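Local structure of kinectin 1 (Kinesin receptor) (4MU6) at residues 105-108 against 109-113; 199-202 against 203-207; 88-91 against 92-96; 165-168 against 169-173. The protein is an effector of Legionella pneumophila (LegC3) whose molecular function is not established, this chain being its N-terminal coiled-coil domain. All coordinates share one frame; numbering follows the deposited sequence.

All four contacts are local, between residues three to five apart; interactions 2 to 4 join successive turns of long helices, and interaction 1 spans a helix break. Interactions 2, 3 and 4 are surface contacts, whereas interaction 1 is partly buried and sits between helix 43-105 and helix 108-127. Interactions 2 and 4 share helix 158-217, with centres about 51 Å apart; interaction 3 lies on helix 43-105, about 18 Å from interaction 2 between centres. The chemistry changes with position. Interaction 1 replaces part of the helical bonding with a water bridge, interaction 2 combines a CH-pi contact with buried R204, interaction 3 gathers carboxylates beside arginines of the partner helix, and interaction 4 sets isoleucine methyls against an amide and a carboxylate.

Interaction 1: residues 105-108 against 109-113; sequences LNHI and PTQIS
H107 and Q111 meet across the first turn of helix 108-127, just after the break that ends helix 43-105. The backbone of Q111 donates from N to H107 O at 3.1 Å. One residue on, I112 N reaches I108 O at 2.9 Å and is almost straight, with an N-H...O angle of 174°, so regular helical bonding is established from here.

Upstream of these bonds the pattern is interrupted, because P109 has no N-H to give. L105 O instead faces the P109 ring, with CD 3.3 Å away, and accepts a weak bond from I108 N at 3.4 Å. The next carbonyl is served by solvent: water 1 donates to N106 O at 2.8 Å and also hydrogen-bonds to T110 OG1 at 2.7 Å, bridging the loop to the new helix.

With CG anti to its backbone N and thus beside the carbonyl carbon (chi1 -174°), the H107 ring reaches forward to T110 and Q111. Its CD2 approaches Q111 CD at 3.6 Å, and although the two side chains run at about a right angle, ring and amide planes differ by just 19°. The T110 methyl group, CG2, approaches the same ring near CE1.

On the inner side, L105, I108 and Q111 touch helix 158-217 through E180 and L187, Q179, and L176 respectively. The buried isoleucines of consecutive turns also meet each other, I108 CG2 lying 3.7 Å from I112 CD1.

Interaction 2: residues 199-202 against 203-207; sequences QHHT and KRVKR
V205 CG2 sits over one face of the H201 imidazole in this turn of helix 158-217, 3.8 Å from the ring centroid and 21° off its normal, which defines a CH-pi contact. The methyl is nearest CE1 and NE2, offset toward that rim of the ring.

The backbone bonds form an unbroken alpha-helical ladder: K203 N to Q199 O, R204 N to H200 O, V205 N to H201 O and K206 N to T202 O. The V205-H201 bond, from N to O, is the shortest of the four at 2.8 Å.

By van der Waals contact the buried R204 packs back on its own helix. Its chain bends at chi3 (-53°), folding the guanidinium back so that H200 O and H201 CA lie over one face, while NH1 comes within 3.5 Å of H200 CB. Farther round the helix, K206 runs alongside T202, its CE 3.9 Å from T202 CG2.

Water adds a polar bridge: water 2 donates to H200 O at 3.2 Å and accepts from R207 NH2 at 2.9 Å, giving that carbonyl a second donor besides R204 N.

H200, R204 and R207 face helix 43-105. R204 NH1 hydrogen-bonds Q83 OE1 and forms a salt bridge with D87 OD2, H200 ND1 shares D87 OD2, and R207 forms a salt bridge with D80, tying the two helices together.

Interaction 3: residues 88-91 against 92-96; sequences DAEA and LKDKK
E90 lies alongside D94 one turn later, both side chains pointing the same way, with E90 CG 4.1 Å from D94 OD2. Both residues belong to helix 43-105, in a predicted coiled-coil region, and face helix 158-217, which runs antiparallel: E90 pairs with R197 and the later D94 with the earlier R193.

The two carboxylate planes are only 14° apart, and E90 OE1 is 4.8 Å from D94 OD2, so two like charges would stand close. The arginines probably offset this. R197 NH1 forms salt bridges with both E90 OE1 and D94 OD2, while R193 takes D94 OD1, so each oxygen of the buried aspartate has a charged partner.

The two side chains leave the backbone differently. E90 extends with CG anti to the backbone N (chi1 179°), whereas the shorter D94 turns its CG beside its own backbone N.

The exposed D88 and K95 have salt bridges along the same helix, with K84 and E99. The backbone ladder is complete, L92, K93, D94 and K95 each donating to the carbonyl four residues earlier. Through it the two acidic residues are joined as well, D94 N donating to E90 O at 2.9 Å.

Interaction 4: residues 165-168 against 169-173; sequences SINE and REIKI
N167 and I171 make the closest side-chain approach in this turn, with N167 ND2 3.4 Å from I171 CD1. The two chains are inclined to each other, the end of the isoleucine coming up beside the amide nitrogen; CG1 of I171 lies anti to the carbonyl carbon (chi1 -71°), which directs CD1 back along the helix. The second pair is I166 and E170, side by side and pointing the same way, where I166 CG2 is 3.9 Å from E170 OE1. Each sets an aliphatic carbon against a polar group, and both are van der Waals contacts.

Aliphatic carbons of the later residues also lean on the carbonyls one turn back. R169 CG lies 3.3 Å from S165 O, and E170 CG is 3.4 Å from I166 O.

Beneath these side chains the backbone fixes the spacing. R169 N donates to S165 O at 2.9 Å, and E170 N to I166 O, I171 N to N167 O and K172 N to E168 O continue the regular ladder of an alpha helix. This part of helix 158-217 packs antiparallel against helix 108-127; the connection between the two is largely unmodelled.

R169 carries the contact outward to that partner. A bend at chi2 (-65°) goes with a guanidinium that leads away from 165-168, toward the other helix, where NH1 hydrogen-bonds Q115 OE1 and the side chain also touches E118 and L122. K172 and I173 pack on Q115 as well. On the preceding turn, S165 OG is hydrogen-bonded to R161 O.

Interaction 1: residues 105-108 against 109-113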
loop_
_atom_site.group_PDB
_atom_site.type_symbol
_atom_site.label_atom_id
_atom_site.label_comp_id
_atom_site.label_asym_id
_atom_site.label_seq_id
_atom_site.Cartn_x
_atom_site.Cartn_y
_atom_site.Cartn_z
ATOM N N LEU A 105 -45.482 9.249 -13.527
ATOM C CA LEU A 105 -45.809 8.123 -14.401
ATOM C C LEU A 105 -47.152 7.479 -14.083
ATOM O O LEU A 105 -47.903 7.129 -14.995
ATOM C CB LEU A 105 -44.726 7.052 -14.322
ATOM C CG LEU A 105 -43.594 7.091 -15.342
ATOM C CD1 LEU A 105 -42.710 5.881 -15.147
ATOM C CD2 LEU A 105 -44.136 7.123 -16.760
ATOM N N ASN A 106 -47.449 7.304 -12.796
ATOM C CA ASN A 106 -48.727 6.709 -12.390
ATOM C C ASN A 106 -49.920 7.616 -12.680
ATOM O O ASN A 106 -51.069 7.187 -12.571
ATOM C CB ASN A 106 -48.717 6.329 -10.904
ATOM C CG ASN A 106 -47.658 5.300 -10.576
ATOM O OD1 ASN A 106 -47.327 4.450 -11.403
ATOM N ND2 ASN A 106 -47.108 5.379 -9.373
ATOM N N HIS A 107 -49.655 8.868 -13.051
ATOM C CA HIS A 107 -50.740 9.805 -13.332
ATOM C C HIS A 107 -50.932 10.088 -14.823
ATOM O O HIS A 107 -51.995 10.542 -15.246
ATOM C CB HIS A 107 -50.555 11.111 -12.554
ATOM C CG HIS A 107 -51.714 12.055 -12.685
ATOM N ND1 HIS A 107 -53.022 11.658 -12.486
ATOM C CD2 HIS A 107 -51.764 13.373 -13.003
ATOM C CE1 HIS A 107 -53.826 12.692 -12.669
ATOM N NE2 HIS A 107 -53.087 13.744 -12.986
ATOM N N ILE A 108 -49.908 9.811 -15.621
ATOM C CA ILE A 108 -49.958 10.088 -17.062
ATOM C C ILE A 108 -51.111 9.400 -17.854
ATOM O O ILE A 108 -51.756 10.051 -18.675
ATOM C CB ILE A 108 -48.580 9.858 -17.725
ATOM C CG1 ILE A 108 -47.561 10.840 -17.147
ATOM C CG2 ILE A 108 -48.668 10.006 -19.236
ATOM C CD1 ILE A 108 -46.182 10.740 -17.757
ATOM N N PRO A 109 -51.375 8.098 -17.610
ATOM C CA PRO A 109 -52.540 7.457 -18.246
ATOM C C PRO A 109 -53.861 8.155 -17.933
ATOM O O PRO A 109 -54.727 8.242 -18.799
ATOM C CB PRO A 109 -52.546 6.060 -17.628
ATOM C CG PRO A 109 -51.126 5.805 -17.310
ATOM C CD PRO A 109 -50.548 7.114 -16.889
ATOM N N THR A 110 -54.014 8.653 -16.713
ATOM C CA THR A 110 -55.193 9.445 -16.374
ATOM C C THR A 110 -55.281 10.745 -17.195
ATOM O O THR A 110 -56.335 11.068 -17.751
ATOM C CB THR A 110 -55.229 9.754 -14.882
ATOM O OG1 THR A 110 -55.418 8.530 -14.170
ATOM C CG2 THR A 110 -56.360 10.720 -14.543
ATOM N N GLN A 111 -54.168 11.468 -17.277
ATOM C CA GLN A 111 -54.096 12.711 -18.034
ATOM C C GLN A 111 -54.430 12.472 -19.498
ATOM O O GLN A 111 -55.239 13.198 -20.082
ATOM C CB GLN A 111 -52.698 13.323 -17.935
ATOM C CG GLN A 111 -52.383 13.899 -16.571
ATOM C CD GLN A 111 -50.900 14.193 -16.388
ATOM O OE1 GLN A 111 -50.061 13.279 -16.314
ATOM N NE2 GLN A 111 -50.568 15.476 -16.328
ATOM N N ILE A 112 -53.793 11.464 -20.089
ATOM C CA ILE A 112 -54.051 11.131 -21.476
ATOM C C ILE A 112 -55.533 10.847 -21.710
ATOM O O ILE A 112 -56.121 11.366 -22.652
ATOM C CB ILE A 112 -53.190 9.953 -21.934
ATOM C CG1 ILE A 112 -51.752 10.434 -22.110
ATOM C CG2 ILE A 112 -53.739 9.373 -23.248
ATOM C CD1 ILE A 112 -50.723 9.315 -22.174
ATOM N N SER A 113 -56.130 10.046 -20.831
ATOM C CA SER A 113 -57.554 9.735 -20.897
ATOM C C SER A 113 -58.404 11.002 -20.829
ATOM O O SER A 113 -59.293 11.204 -21.654
ATOM C CB SER A 113 -57.933 8.774 -19.766
ATOM O OG SER A 113 -59.313 8.852 -19.462
HETATM O O HOH W 1 -53.136 7.045 -14.474
#

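Interaction 2: residues 199-202 against 203-207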
loop_
_atom_site.group_PDB
_atom_site.type_symbol
_atom_site.label_atom_id
_atom_site.label_comp_id
_atom_site.label_asym_id
_atom_site.label_seq_id
_atom_site.Cartn_x
_atom_site.Cartn_y
_atom_site.Cartn_z
ATOM N N GLN A 199 -22.011 -1.963 -6.258
ATOM C CA GLN A 199 -20.675 -2.478 -6.515
ATOM C C GLN A 199 -19.630 -1.761 -5.671
ATOM O O GLN A 199 -18.732 -2.408 -5.155
ATOM C CB GLN A 199 -20.315 -2.398 -8.006
ATOM C CG GLN A 199 -20.952 -3.507 -8.849
ATOM C CD GLN A 199 -21.110 -3.130 -10.324
ATOM O OE1 GLN A 199 -20.234 -2.495 -10.917
ATOM N NE2 GLN A 199 -22.237 -3.520 -10.918
ATOM N N HIS A 200 -19.738 -0.439 -5.525
ATOM C CA HIS A 200 -18.741 0.310 -4.746
ATOM C C HIS A 200 -18.788 -0.143 -3.297
ATOM O O HIS A 200 -17.758 -0.195 -2.620
ATOM C CB HIS A 200 -18.982 1.825 -4.788
ATOM C CG HIS A 200 -18.615 2.475 -6.087
ATOM N ND1 HIS A 200 -18.951 3.780 -6.380
ATOM C CD2 HIS A 200 -17.943 2.009 -7.167
ATOM C CE1 HIS A 200 -18.502 4.089 -7.584
ATOM N NE2 HIS A 200 -17.892 3.030 -8.085
ATOM N N HIS A 201 -19.998 -0.440 -2.833
ATOM C CA HIS A 201 -20.243 -0.840 -1.454
ATOM C C HIS A 201 -19.642 -2.212 -1.159
ATOM O O HIS A 201 -18.955 -2.403 -0.153
ATOM C CB HIS A 201 -21.745 -0.857 -1.173
ATOM C CG HIS A 201 -22.097 -1.402 0.175
ATOM N ND1 HIS A 201 -22.654 -2.653 0.353
ATOM C CD2 HIS A 201 -21.959 -0.874 1.414
ATOM C CE1 HIS A 201 -22.847 -2.869 1.642
ATOM N NE2 HIS A 201 -22.434 -1.805 2.308
ATOM N N THR A 202 -19.911 -3.165 -2.044
ATOM C CA THR A 202 -19.318 -4.483 -1.948
ATOM C C THR A 202 -17.785 -4.419 -1.787
ATOM O O THR A 202 -17.240 -5.003 -0.847
ATOM C CB THR A 202 -19.744 -5.355 -3.133
ATOM O OG1 THR A 202 -21.155 -5.608 -3.035
ATOM C CG2 THR A 202 -19.013 -6.678 -3.113
ATOM N N LYS A 203 -17.100 -3.678 -2.660
ATOM C CA LYS A 203 -15.644 -3.527 -2.540
ATOM C C LYS A 203 -15.208 -2.886 -1.216
ATOM O O LYS A 203 -14.204 -3.293 -0.630
ATOM C CB LYS A 203 -15.064 -2.751 -3.731
ATOM C CG LYS A 203 -15.282 -3.438 -5.064
ATOM C CD LYS A 203 -14.807 -2.568 -6.211
ATOM C CE LYS A 203 -15.073 -3.226 -7.543
ATOM N NZ LYS A 203 -14.625 -2.353 -8.667
ATOM N N ARG A 204 -15.954 -1.889 -0.746
ATOM C CA ARG A 204 -15.638 -1.274 0.535
ATOM C C ARG A 204 -15.780 -2.286 1.673
ATOM O O ARG A 204 -14.922 -2.352 2.561
ATOM C CB ARG A 204 -16.487 -0.028 0.797
ATOM C CG ARG A 204 -16.021 1.207 0.046
ATOM C CD ARG A 204 -16.755 2.474 0.511
ATOM N NE ARG A 204 -18.213 2.353 0.486
ATOM C CZ ARG A 204 -18.986 2.736 -0.531
ATOM N NH1 ARG A 204 -18.451 3.279 -1.622
ATOM N NH2 ARG A 204 -20.301 2.591 -0.453
ATOM N N VAL A 205 -16.841 -3.089 1.623
ATOM C CA VAL A 205 -17.048 -4.155 2.610
ATOM C C VAL A 205 -15.907 -5.167 2.600
ATOM O O VAL A 205 -15.447 -5.606 3.652
ATOM C CB VAL A 205 -18.398 -4.900 2.373
ATOM C CG1 VAL A 205 -18.533 -6.117 3.283
ATOM C CG2 VAL A 205 -19.574 -3.953 2.571
ATOM N N LYS A 206 -15.451 -5.551 1.412
ATOM C CA LYS A 206 -14.334 -6.492 1.316
ATOM C C LYS A 206 -13.044 -5.905 1.919
ATOM O O LYS A 206 -12.308 -6.598 2.624
ATOM C CB LYS A 206 -14.116 -6.917 -0.145
ATOM C CG LYS A 206 -15.190 -7.884 -0.693
ATOM C CD LYS A 206 -15.283 -7.789 -2.231
ATOM C CE LYS A 206 -15.897 -9.037 -2.859
ATOM N NZ LYS A 206 -16.040 -8.889 -4.348
ATOM N N ARG A 207 -12.774 -4.627 1.651
ATOM C CA ARG A 207 -11.591 -3.999 2.232
ATOM C C ARG A 207 -11.732 -3.898 3.756
ATOM O O ARG A 207 -10.768 -4.124 4.487
ATOM C CB ARG A 207 -11.271 -2.640 1.587
ATOM C CG ARG A 207 -10.819 -2.757 0.121
ATOM C CD ARG A 207 -10.232 -1.468 -0.428
ATOM N NE ARG A 207 -11.206 -0.408 -0.642
ATOM C CZ ARG A 207 -11.863 -0.233 -1.787
ATOM N NH1 ARG A 207 -11.652 -1.068 -2.802
ATOM N NH2 ARG A 207 -12.725 0.776 -1.924
HETATM O O HOH W 2 -14.962 0.842 -3.725
#

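Interaction 3: residues 88-91 against 92-96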
loop_
_atom_site.group_PDB
_atom_site.type_symbol
_atom_site.label_atom_id
_atom_site.label_comp_id
_atom_site.label_asym_id
_atom_site.label_seq_id
_atom_site.Cartn_x
_atom_site.Cartn_y
_atom_site.Cartn_z
ATOM N N ASP A 88 -23.726 7.775 -0.659
ATOM C CA ASP A 88 -24.920 7.924 0.166
ATOM C C ASP A 88 -25.754 9.114 -0.271
ATOM O O ASP A 88 -26.983 9.027 -0.368
ATOM C CB ASP A 88 -24.549 8.086 1.638
ATOM C CG ASP A 88 -24.121 6.776 2.290
ATOM O OD1 ASP A 88 -24.294 5.704 1.665
ATOM O OD2 ASP A 88 -23.620 6.821 3.440
ATOM N N ALA A 89 -25.084 10.232 -0.536
ATOM C CA ALA A 89 -25.761 11.456 -0.967
ATOM C C ALA A 89 -26.424 11.327 -2.338
ATOM O O ALA A 89 -27.499 11.899 -2.583
ATOM C CB ALA A 89 -24.778 12.616 -0.966
ATOM N N GLU A 90 -25.775 10.603 -3.246
ATOM C CA GLU A 90 -26.339 10.393 -4.571
ATOM C C GLU A 90 -27.558 9.481 -4.466
ATOM O O GLU A 90 -28.567 9.712 -5.121
ATOM C CB GLU A 90 -25.307 9.808 -5.546
ATOM C CG GLU A 90 -25.889 9.545 -6.941
ATOM C CD GLU A 90 -24.925 8.844 -7.901
ATOM O OE1 GLU A 90 -24.528 7.682 -7.631
ATOM O OE2 GLU A 90 -24.583 9.457 -8.944
ATOM N N ALA A 91 -27.447 8.455 -3.629
ATOM C CA ALA A 91 -28.537 7.526 -3.343
ATOM C C ALA A 91 -29.795 8.228 -2.823
ATOM O O ALA A 91 -30.915 7.889 -3.220
ATOM C CB ALA A 91 -28.070 6.460 -2.333
ATOM N N LEU A 92 -29.610 9.194 -1.928
ATOM C CA LEU A 92 -30.733 9.930 -1.367
ATOM C C LEU A 92 -31.405 10.774 -2.441
ATOM O O LEU A 92 -32.633 10.832 -2.540
ATOM C CB LEU A 92 -30.275 10.823 -0.227
ATOM C CG LEU A 92 -31.361 11.749 0.310
ATOM C CD1 LEU A 92 -32.455 10.945 0.971
ATOM C CD2 LEU A 92 -30.774 12.748 1.282
ATOM N N LYS A 93 -30.578 11.425 -3.244
ATOM C CA LYS A 93 -31.052 12.235 -4.349
ATOM C C LYS A 93 -31.848 11.394 -5.356
ATOM O O LYS A 93 -32.935 11.794 -5.791
ATOM C CB LYS A 93 -29.856 12.910 -5.023
ATOM C CG LYS A 93 -30.201 13.848 -6.150
ATOM C CD LYS A 93 -28.929 14.474 -6.743
ATOM C CE LYS A 93 -28.070 15.153 -5.674
ATOM N NZ LYS A 93 -28.435 16.587 -5.470
ATOM N N ASP A 94 -31.312 10.227 -5.712
ATOM C CA ASP A 94 -31.982 9.334 -6.652
ATOM C C ASP A 94 -33.269 8.765 -6.063
ATOM O O ASP A 94 -34.252 8.572 -6.778
ATOM C CB ASP A 94 -31.045 8.212 -7.123
ATOM C CG ASP A 94 -30.105 8.665 -8.250
ATOM O OD1 ASP A 94 -30.275 9.804 -8.752
ATOM O OD2 ASP A 94 -29.200 7.887 -8.639
ATOM N N LYS A 95 -33.262 8.504 -4.756
ATOM C CA LYS A 95 -34.463 8.043 -4.069
ATOM C C LYS A 95 -35.613 9.044 -4.255
ATOM O O LYS A 95 -36.752 8.662 -4.514
ATOM C CB LYS A 95 -34.168 7.825 -2.586
ATOM C CG LYS A 95 -35.372 7.426 -1.758
ATOM C CD LYS A 95 -34.973 7.180 -0.297
ATOM C CE LYS A 95 -36.115 6.569 0.501
ATOM N NZ LYS A 95 -37.208 7.548 0.753
ATOM N N LYS A 96 -35.294 10.327 -4.145
ATOM C CA LYS A 96 -36.282 11.386 -4.282
ATOM C C LYS A 96 -36.717 11.537 -5.737
ATOM O O LYS A 96 -37.875 11.803 -6.031
ATOM C CB LYS A 96 -35.710 12.708 -3.770
ATOM C CG LYS A 96 -35.241 12.644 -2.317
ATOM C CD LYS A 96 -34.590 13.941 -1.868
ATOM C CE LYS A 96 -34.191 13.892 -0.393
ATOM N NZ LYS A 96 -33.652 15.200 0.079
#

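Interaction 4: residues 165-168 against 169-173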
loop_
_atom_site.group_PDB
_atom_site.type_symbol
_atom_site.label_atom_id
_atom_site.label_comp_id
_atom_site.label_asym_id
_atom_site.label_seq_id
_atom_site.Cartn_x
_atom_site.Cartn_y
_atom_site.Cartn_z
ATOM N N SER A 165 -58.378 24.777 -30.312
ATOM C CA SER A 165 -58.550 23.954 -29.118
ATOM C C SER A 165 -58.130 22.525 -29.400
ATOM O O SER A 165 -57.405 21.916 -28.603
ATOM C CB SER A 165 -59.993 23.987 -28.638
ATOM O OG SER A 165 -60.280 25.240 -28.056
ATOM N N ILE A 166 -58.577 21.997 -30.539
ATOM C CA ILE A 166 -58.154 20.671 -30.981
ATOM C C ILE A 166 -56.620 20.569 -31.083
ATOM O O ILE A 166 -56.009 19.607 -30.585
ATOM C CB ILE A 166 -58.777 20.313 -32.335
ATOM C CG1 ILE A 166 -60.282 20.083 -32.170
ATOM C CG2 ILE A 166 -58.107 19.071 -32.907
ATOM C CD1 ILE A 166 -61.049 19.979 -33.483
ATOM N N ASN A 167 -56.000 21.563 -31.719
ATOM C CA ASN A 167 -54.552 21.556 -31.880
ATOM C C ASN A 167 -53.843 21.547 -30.525
ATOM O O ASN A 167 -52.885 20.808 -30.337
ATOM C CB ASN A 167 -54.062 22.727 -32.738
ATOM C CG ASN A 167 -52.576 22.633 -33.038
ATOM O OD1 ASN A 167 -52.137 21.738 -33.766
ATOM N ND2 ASN A 167 -51.790 23.550 -32.468
ATOM N N GLU A 168 -54.343 22.338 -29.578
ATOM C CA GLU A 168 -53.765 22.355 -28.241
ATOM C C GLU A 168 -53.914 21.010 -27.526
ATOM O O GLU A 168 -52.971 20.556 -26.874
ATOM C CB GLU A 168 -54.328 23.495 -27.380
ATOM C CG GLU A 168 -53.636 23.585 -26.003
ATOM C CD GLU A 168 -54.061 24.795 -25.166
ATOM O OE1 GLU A 168 -55.099 25.430 -25.488
ATOM O OE2 GLU A 168 -53.349 25.107 -24.176
ATOM N N ARG A 169 -55.078 20.372 -27.654
ATOM C CA ARG A 169 -55.286 19.072 -27.018
ATOM C C ARG A 169 -54.292 18.044 -27.546
ATOM O O ARG A 169 -53.722 17.261 -26.775
ATOM C CB ARG A 169 -56.709 18.550 -27.243
ATOM C CG ARG A 169 -57.794 19.329 -26.526
ATOM C CD ARG A 169 -57.667 19.213 -25.022
ATOM N NE ARG A 169 -58.649 20.049 -24.335
ATOM C CZ ARG A 169 -58.796 20.086 -23.015
ATOM N NH1 ARG A 169 -58.021 19.338 -22.268
ATOM N NH2 ARG A 169 -59.714 20.865 -22.447
ATOM N N GLU A 170 -54.090 18.047 -28.861
ATOM C CA GLU A 170 -53.216 17.062 -29.504
ATOM C C GLU A 170 -51.748 17.242 -29.141
ATOM O O GLU A 170 -51.014 16.262 -28.979
ATOM C CB GLU A 170 -53.380 17.097 -31.026
ATOM C CG GLU A 170 -54.741 16.636 -31.515
ATOM C CD GLU A 170 -54.776 16.413 -33.021
ATOM O OE1 GLU A 170 -54.694 17.408 -33.784
ATOM O OE2 GLU A 170 -54.889 15.237 -33.439
ATOM N N ILE A 171 -51.312 18.489 -29.030
ATOM C CA ILE A 171 -49.945 18.765 -28.602
ATOM C C ILE A 171 -49.772 18.307 -27.155
ATOM O O ILE A 171 -48.734 17.750 -26.778
ATOM C CB ILE A 171 -49.583 20.264 -28.763
ATOM C CG1 ILE A 171 -49.438 20.621 -30.253
ATOM C CG2 ILE A 171 -48.289 20.590 -28.018
ATOM C CD1 ILE A 171 -49.352 22.127 -30.566
ATOM N N LYS A 172 -50.800 18.531 -26.342
ATOM C CA LYS A 172 -50.718 18.158 -24.939
ATOM C C LYS A 172 -50.578 16.641 -24.818
ATOM O O LYS A 172 -49.772 16.146 -24.038
ATOM C CB LYS A 172 -51.925 18.673 -24.152
ATOM C CG LYS A 172 -51.956 18.240 -22.679
ATOM C CD LYS A 172 -50.664 18.600 -21.936
ATOM C CE LYS A 172 -50.801 18.285 -20.455
ATOM N NZ LYS A 172 -49.571 18.552 -19.665
ATOM N N ILE A 173 -51.345 15.916 -25.626
ATOM C CA ILE A 173 -51.314 14.464 -25.597
ATOM C C ILE A 173 -49.968 13.941 -26.088
ATOM O O ILE A 173 -49.416 12.992 -25.520
ATOM C CB ILE A 173 -52.479 13.879 -26.423
ATOM C CG1 ILE A 173 -53.795 14.119 -25.684
ATOM C CG2 ILE A 173 -52.263 12.414 -26.711
ATOM C CD1 ILE A 173 -55.042 13.956 -26.545
#